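Long-range contact in tylactone synthase starter module and modules 1 & 2 (Streptomyces fradiae, PDB 2Z5L), which probably uses NADPH to reduce the beta-keto group of the growing chain, as the first ketoreductase of the tylosin polyketide synthase: residues A284-P295 with L307-A318. Sequence-based numbering, arbitrary orientation.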
ATOM      1  N   ALA A 284      21.511 -15.111  15.552  1.00 40.82           N
ATOM      2  CA  ALA A 284      20.554 -16.039  14.973  1.00 39.75           C
ATOM      3  C   ALA A 284      21.113 -17.448  15.157  1.00 38.89           C
ATOM      4  O   ALA A 284      22.305 -17.685  14.943  1.00 40.09           O
ATOM      5  CB  ALA A 284      20.345 -15.735  13.491  1.00 39.56           C
ATOM      6  N   GLU A 285      20.247 -18.371  15.559  1.00 38.04           N
ATOM      7  CA  GLU A 285      20.634 -19.760  15.771  1.00 37.68           C
ATOM      8  C   GLU A 285      20.420 -20.554  14.491  1.00 35.86           C
ATOM      9  O   GLU A 285      21.132 -21.517  14.209  1.00 34.96           O
ATOM     10  CB  GLU A 285      19.801 -20.384  16.892  1.00 41.51           C
ATOM     11  CG  GLU A 285      20.026 -19.774  18.262  1.00 47.01           C
ATOM     12  CD  GLU A 285      19.278 -20.524  19.350  1.00 51.96           C
ATOM     13  OE1 GLU A 285      19.399 -21.770  19.396  1.00 53.99           O
ATOM     14  OE2 GLU A 285      18.579 -19.873  20.158  1.00 54.13           O
ATOM     15  N   ARG A 286      19.424 -20.148  13.718  1.00 33.16           N
ATOM     16  CA  ARG A 286      19.136 -20.818  12.469  1.00 32.21           C
ATOM     17  C   ARG A 286      18.461 -19.860  11.496  1.00 31.47           C
ATOM     18  O   ARG A 286      17.560 -19.101  11.860  1.00 31.56           O
ATOM     19  CB  ARG A 286      18.221 -22.028  12.699  1.00 33.07           C
ATOM     20  CG  ARG A 286      17.931 -22.861  11.441  1.00 35.19           C
ATOM     21  CD  ARG A 286      16.857 -23.928  11.689  1.00 38.67           C
ATOM     22  NE  ARG A 286      17.199 -24.824  12.795  1.00 42.02           N
ATOM     23  CZ  ARG A 286      16.312 -25.574  13.441  1.00 44.19           C
ATOM     24  NH1 ARG A 286      15.031 -25.543  13.095  1.00 44.39           N
ATOM     25  NH2 ARG A 286      16.697 -26.340  14.446  1.00 47.88           N
ATOM     26  N   LEU A 287      18.915 -19.899  10.253  1.00 28.32           N
ATOM     27  CA  LEU A 287      18.339 -19.077   9.219  1.00 26.50           C
ATOM     28  C   LEU A 287      17.799 -20.026   8.176  1.00 24.48           C
ATOM     29  O   LEU A 287      18.445 -21.028   7.837  1.00 23.31           O
ATOM     30  CB  LEU A 287      19.394 -18.166   8.576  1.00 27.14           C
ATOM     31  CG  LEU A 287      19.881 -16.963   9.387  1.00 29.45           C
ATOM     32  CD1 LEU A 287      20.874 -16.114   8.558  1.00 30.86           C
ATOM     33  CD2 LEU A 287      18.686 -16.110   9.776  1.00 31.26           C
ATOM     34  N   VAL A 288      16.599 -19.723   7.701  1.00 22.03           N
ATOM     35  CA  VAL A 288      15.941 -20.502   6.665  1.00 22.61           C
ATOM     36  C   VAL A 288      15.637 -19.493   5.570  1.00 23.18           C
ATOM     37  O   VAL A 288      14.831 -18.592   5.770  1.00 25.55           O
ATOM     38  CB  VAL A 288      14.643 -21.118   7.198  1.00 21.61           C
ATOM     39  CG1 VAL A 288      13.850 -21.719   6.072  1.00 17.29           C
ATOM     40  CG2 VAL A 288      14.994 -22.186   8.233  1.00 21.97           C
ATOM     41  N   LEU A 289      16.299 -19.639   4.428  1.00 22.76           N
ATOM     42  CA  LEU A 289      16.133 -18.716   3.322  1.00 24.03           C
ATOM     43  C   LEU A 289      15.367 -19.335   2.172  1.00 25.88           C
ATOM     44  O   LEU A 289      15.639 -20.465   1.767  1.00 28.51           O
ATOM     45  CB  LEU A 289      17.511 -18.263   2.832  1.00 23.58           C
ATOM     46  CG  LEU A 289      18.508 -17.875   3.921  1.00 23.43           C
ATOM     47  CD1 LEU A 289      19.871 -17.670   3.280  1.00 27.65           C
ATOM     48  CD2 LEU A 289      18.059 -16.629   4.655  1.00 25.84           C
ATOM     49  N   THR A 290      14.394 -18.603   1.647  1.00 24.59           N
ATOM     50  CA  THR A 290      13.641 -19.131   0.527  1.00 27.07           C
ATOM     51  C   THR A 290      13.931 -18.257  -0.663  1.00 27.62           C
ATOM     52  O   THR A 290      14.179 -17.062  -0.512  1.00 26.62           O
ATOM     53  CB  THR A 290      12.137 -19.130   0.799  1.00 26.90           C
ATOM     54  OG1 THR A 290      11.609 -17.827   0.550  1.00 31.24           O
ATOM     55  CG2 THR A 290      11.864 -19.503   2.261  1.00 30.87           C
ATOM     56  N   SER A 291      13.926 -18.868  -1.842  1.00 27.82           N
ATOM     57  CA  SER A 291      14.168 -18.153  -3.091  1.00 32.06           C
ATOM     58  C   SER A 291      13.580 -18.933  -4.260  1.00 35.91           C
ATOM     59  O   SER A 291      13.305 -20.127  -4.148  1.00 35.01           O
ATOM     60  CB  SER A 291      15.665 -17.953  -3.312  1.00 30.42           C
ATOM     61  OG  SER A 291      16.329 -19.186  -3.512  1.00 26.52           O
ATOM     62  N   ARG A 292      13.403 -18.234  -5.378  1.00 39.81           N
ATOM     63  CA  ARG A 292      12.849 -18.786  -6.606  1.00 43.93           C
ATOM     64  C   ARG A 292      13.587 -20.014  -7.132  1.00 45.67           C
ATOM     65  O   ARG A 292      12.959 -20.982  -7.555  1.00 48.15           O
ATOM     66  CB  ARG A 292      12.823 -17.693  -7.691  1.00 44.40           C
ATOM     67  CG  ARG A 292      14.022 -16.716  -7.636  1.00 46.14           C
ATOM     68  CD  ARG A 292      13.669 -15.416  -6.904  1.00 44.68           C
ATOM     69  NE  ARG A 292      14.668 -14.981  -5.932  1.00 38.07           N
ATOM     70  CZ  ARG A 292      14.434 -14.855  -4.627  1.00 39.45           C
ATOM     71  NH1 ARG A 292      13.229 -15.140  -4.151  1.00 40.70           N
ATOM     72  NH2 ARG A 292      15.393 -14.440  -3.797  1.00 28.36           N
ATOM     73  N   ARG A 293      14.917 -19.969  -7.113  1.00 46.47           N
ATOM     74  CA  ARG A 293      15.750 -21.069  -7.597  1.00 46.07           C
ATOM     75  C   ARG A 293      16.222 -21.963  -6.458  1.00 45.42           C
ATOM     76  O   ARG A 293      16.727 -23.058  -6.694  1.00 44.53           O
ATOM     77  CB  ARG A 293      16.990 -20.528  -8.329  1.00 48.50           C
ATOM     78  CG  ARG A 293      16.708 -19.671  -9.553  1.00 48.49           C
ATOM     79  CD  ARG A 293      16.672 -20.476 -10.843  1.00 50.76           C
ATOM     80  NE  ARG A 293      17.936 -21.156 -11.148  1.00 53.91           N
ATOM     81  CZ  ARG A 293      18.123 -22.471 -11.054  1.00 53.67           C
ATOM     82  NH1 ARG A 293      17.134 -23.256 -10.658  1.00 54.40           N
ATOM     83  NH2 ARG A 293      19.294 -23.006 -11.378  1.00 53.55           N
ATOM     84  N   GLY A 294      16.080 -21.495  -5.224  1.00 43.75           N
ATOM     85  CA  GLY A 294      16.521 -22.295  -4.097  1.00 43.69           C
ATOM     86  C   GLY A 294      18.034 -22.338  -4.009  1.00 44.23           C
ATOM     87  O   GLY A 294      18.698 -21.415  -4.494  1.00 45.61           O
ATOM     88  N   PRO A 295      18.616 -23.394  -3.410  1.00 42.16           N
ATOM     89  CA  PRO A 295      20.069 -23.536  -3.265  1.00 40.95           C
ATOM     90  C   PRO A 295      20.849 -23.570  -4.576  1.00 40.10           C
ATOM     91  O   PRO A 295      22.078 -23.557  -4.570  1.00 42.80           O
ATOM     92  CB  PRO A 295      20.213 -24.837  -2.485  1.00 39.82           C
ATOM     93  CG  PRO A 295      19.057 -25.631  -2.999  1.00 40.83           C
ATOM     94  CD  PRO A 295      17.934 -24.620  -2.966  1.00 40.87           C
ATOM     95  N   LEU A 307      27.616 -17.636   6.075  1.00 27.81           N
ATOM     96  CA  LEU A 307      26.618 -17.429   7.117  1.00 26.87           C
ATOM     97  C   LEU A 307      26.787 -18.424   8.280  1.00 26.09           C
ATOM     98  O   LEU A 307      26.580 -18.077   9.438  1.00 23.17           O
ATOM     99  CB  LEU A 307      25.198 -17.533   6.524  1.00 27.86           C
ATOM    100  CG  LEU A 307      24.734 -16.507   5.479  1.00 27.83           C
ATOM    101  CD1 LEU A 307      23.332 -16.825   5.017  1.00 29.81           C
ATOM    102  CD2 LEU A 307      24.779 -15.111   6.069  1.00 29.72           C
ATOM    103  N   ARG A 308      27.158 -19.663   7.967  1.00 27.34           N
ATOM    104  CA  ARG A 308      27.367 -20.678   8.999  1.00 27.43           C
ATOM    105  C   ARG A 308      28.631 -20.352   9.776  1.00 28.93           C
ATOM    106  O   ARG A 308      28.801 -20.777  10.913  1.00 29.57           O
ATOM    107  CB  ARG A 308      27.514 -22.052   8.374  1.00 25.89           C
ATOM    108  CG  ARG A 308      26.366 -22.455   7.539  1.00 23.52           C
ATOM    109  CD  ARG A 308      26.612 -23.812   6.914  1.00 21.60           C
ATOM    110  NE  ARG A 308      25.417 -24.193   6.150  1.00 24.53           N
ATOM    111  CZ  ARG A 308      25.356 -24.283   4.827  1.00 22.92           C
ATOM    112  NH1 ARG A 308      26.434 -24.029   4.098  1.00 23.26           N
ATOM    113  NH2 ARG A 308      24.210 -24.611   4.227  1.00 23.66           N
ATOM    114  N   GLY A 309      29.515 -19.579   9.154  1.00 31.72           N
ATOM    115  CA  GLY A 309      30.750 -19.194   9.809  1.00 32.68           C
ATOM    116  C   GLY A 309      30.482 -18.321  11.016  1.00 34.00           C
ATOM    117  O   GLY A 309      31.342 -18.169  11.883  1.00 32.76           O
ATOM    118  N   HIS A 310      29.291 -17.730  11.069  1.00 36.03           N
ATOM    119  CA  HIS A 310      28.923 -16.876  12.196  1.00 36.65           C
ATOM    120  C   HIS A 310      28.439 -17.744  13.337  1.00 37.76           C
ATOM    121  O   HIS A 310      28.170 -17.238  14.420  1.00 39.32           O
ATOM    122  CB  HIS A 310      27.816 -15.902  11.791  1.00 37.48           C
ATOM    123  CG  HIS A 310      28.297 -14.769  10.944  1.00 39.23           C
ATOM    124  ND1 HIS A 310      29.157 -13.799  11.418  1.00 38.56           N
ATOM    125  CD2 HIS A 310      28.081 -14.472   9.641  1.00 39.69           C
ATOM    126  CE1 HIS A 310      29.450 -12.959  10.444  1.00 37.08           C
ATOM    127  NE2 HIS A 310      28.811 -13.345   9.353  1.00 40.10           N
ATOM    128  N   GLY A 311      28.326 -19.048  13.075  1.00 37.16           N
ATOM    129  CA  GLY A 311      27.875 -19.993  14.081  1.00 38.08           C
ATOM    130  C   GLY A 311      26.442 -20.403  13.820  1.00 39.56           C
ATOM    131  O   GLY A 311      25.974 -21.436  14.301  1.00 41.08           O
ATOM    132  N   CYS A 312      25.753 -19.591  13.027  1.00 38.30           N
ATOM    133  CA  CYS A 312      24.355 -19.819  12.681  1.00 37.74           C
ATOM    134  C   CYS A 312      24.137 -20.996  11.718  1.00 36.65           C
ATOM    135  O   CYS A 312      24.878 -21.166  10.754  1.00 36.58           O
ATOM    136  CB  CYS A 312      23.791 -18.539  12.054  1.00 37.31           C
ATOM    137  SG  CYS A 312      22.032 -18.615  11.787  1.00 44.73           S
ATOM    138  N   GLU A 313      23.111 -21.801  11.973  1.00 35.40           N
ATOM    139  CA  GLU A 313      22.780 -22.907  11.078  1.00 32.78           C
ATOM    140  C   GLU A 313      21.923 -22.440   9.902  1.00 28.21           C
ATOM    141  O   GLU A 313      20.923 -21.749  10.095  1.00 24.97           O
ATOM    142  CB  GLU A 313      22.061 -24.021  11.842  1.00 37.88           C
ATOM    143  CG  GLU A 313      22.025 -25.352  11.112  1.00 45.11           C
ATOM    144  CD  GLU A 313      21.220 -26.401  11.852  1.00 49.69           C
ATOM    145  OE1 GLU A 313      21.654 -26.826  12.944  1.00 51.34           O
ATOM    146  OE2 GLU A 313      20.152 -26.803  11.343  1.00 49.77           O
ATOM    147  N   VAL A 314      22.314 -22.816   8.686  1.00 24.20           N
ATOM    148  CA  VAL A 314      21.628 -22.321   7.491  1.00 24.16           C
ATOM    149  C   VAL A 314      21.037 -23.303   6.520  1.00 23.37           C
ATOM    150  O   VAL A 314      21.721 -24.181   5.995  1.00 23.99           O
ATOM    151  CB  VAL A 314      22.570 -21.444   6.646  1.00 23.66           C
ATOM    152  CG1 VAL A 314      21.854 -20.941   5.397  1.00 21.53           C
ATOM    153  CG2 VAL A 314      23.105 -20.317   7.486  1.00 21.36           C
ATOM    154  N   VAL A 315      19.767 -23.095   6.220  1.00 24.24           N
ATOM    155  CA  VAL A 315      19.073 -23.958   5.282  1.00 26.06           C
ATOM    156  C   VAL A 315      18.450 -23.123   4.146  1.00 25.81           C
ATOM    157  O   VAL A 315      17.879 -22.064   4.389  1.00 21.78           O
ATOM    158  CB  VAL A 315      17.984 -24.767   6.049  1.00 27.64           C
ATOM    159  CG1 VAL A 315      16.592 -24.365   5.610  1.00 26.39           C
ATOM    160  CG2 VAL A 315      18.230 -26.257   5.874  1.00 31.09           C
ATOM    161  N   HIS A 316      18.539 -23.614   2.914  1.00 27.64           N
ATOM    162  CA  HIS A 316      17.993 -22.898   1.771  1.00 32.43           C
ATOM    163  C   HIS A 316      17.002 -23.747   0.953  1.00 34.53           C
ATOM    164  O   HIS A 316      17.307 -24.879   0.558  1.00 36.92           O
ATOM    165  CB  HIS A 316      19.154 -22.428   0.883  1.00 35.34           C
ATOM    166  CG  HIS A 316      18.752 -21.450  -0.172  1.00 40.64           C
ATOM    167  ND1 HIS A 316      19.650 -20.902  -1.067  1.00 43.30           N
ATOM    168  CD2 HIS A 316      17.543 -20.932  -0.492  1.00 41.55           C
ATOM    169  CE1 HIS A 316      19.007 -20.096  -1.891  1.00 44.27           C
ATOM    170  NE2 HIS A 316      17.725 -20.095  -1.563  1.00 43.27           N
ATOM    171  N   ALA A 317      15.820 -23.195   0.691  1.00 35.23           N
ATOM    172  CA  ALA A 317      14.806 -23.909  -0.079  1.00 35.91           C
ATOM    173  C   ALA A 317      14.142 -23.061  -1.165  1.00 37.16           C
ATOM    174  O   ALA A 317      14.035 -21.839  -1.042  1.00 37.76           O
ATOM    175  CB  ALA A 317      13.735 -24.456   0.860  1.00 37.72           C
ATOM    176  N   ALA A 318      13.679 -23.725  -2.218  1.00 38.20           N
ATOM    177  CA  ALA A 318      13.006 -23.049  -3.324  1.00 41.15           C
ATOM    178  C   ALA A 318      11.521 -22.895  -3.011  1.00 43.87           C
ATOM    179  O   ALA A 318      10.968 -23.638  -2.195  1.00 43.31           O
ATOM    180  CB  ALA A 318      13.191 -23.848  -4.610  1.00 41.52           C
TER
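The imidazole of His316 carries the backbone of Gly294 and Pro295 on one face. Pro295 N lies 3.5 Å above the ring plane, over its centre, and Gly294 C sits nearer the rim. Ser291 meets the ring at its edge, where OG and His316 NE2 are hydrogen-bonded at 2.6 Å; either could be the donor. CG of His316 is anti to its backbone N (chi1 -168°), which swings the ring toward the turn that follows strand 286-291. Ser291 OG also accepts a weak bond from Gly294 N, so one hydroxyl joins the ring to the turn. Arg286 and Glu313 form a charged pair and run side by side, with guanidinium and carboxylate planes 22° apart. Their salt bridge is long, 3.8 Å from NE to OE2, and no N-H points at the oxygen.

Strands 286-291 and 313-318 are parallel. Six backbone hydrogen bonds join the two segments, from Glu313 N to Glu285 O, just before the strand, through Ser291 N to Ala317 O. On the face with His316, Leu289 and Leu307 meet tip to tip, 4.0 Å between their CD1 atoms. Leu287 CG packs on Cys312 SG at 3.6 Å, and helix 270-281 covers this end through Ala280. On the other face Val315 CG1 rests 3.8 Å from Val288 CG2, and Leu330 of helix 324-333 touches Val288.

This is a beta-alpha-beta unit of the Rossmann fold: strand 286-291, helix 300-308, strand 313-318, the last outermost at this end. Met268, within the probable glycine-rich cofactor motif, touches both Ser291 and His316. The chemistry implies a turn held by both the Ser291-His316 bond and packing on the imidazole. Helix 300-308 meets strand 286-291 through the apolar Leu289-Leu307 contact, while Arg308 NH2 bonds to Val314 O.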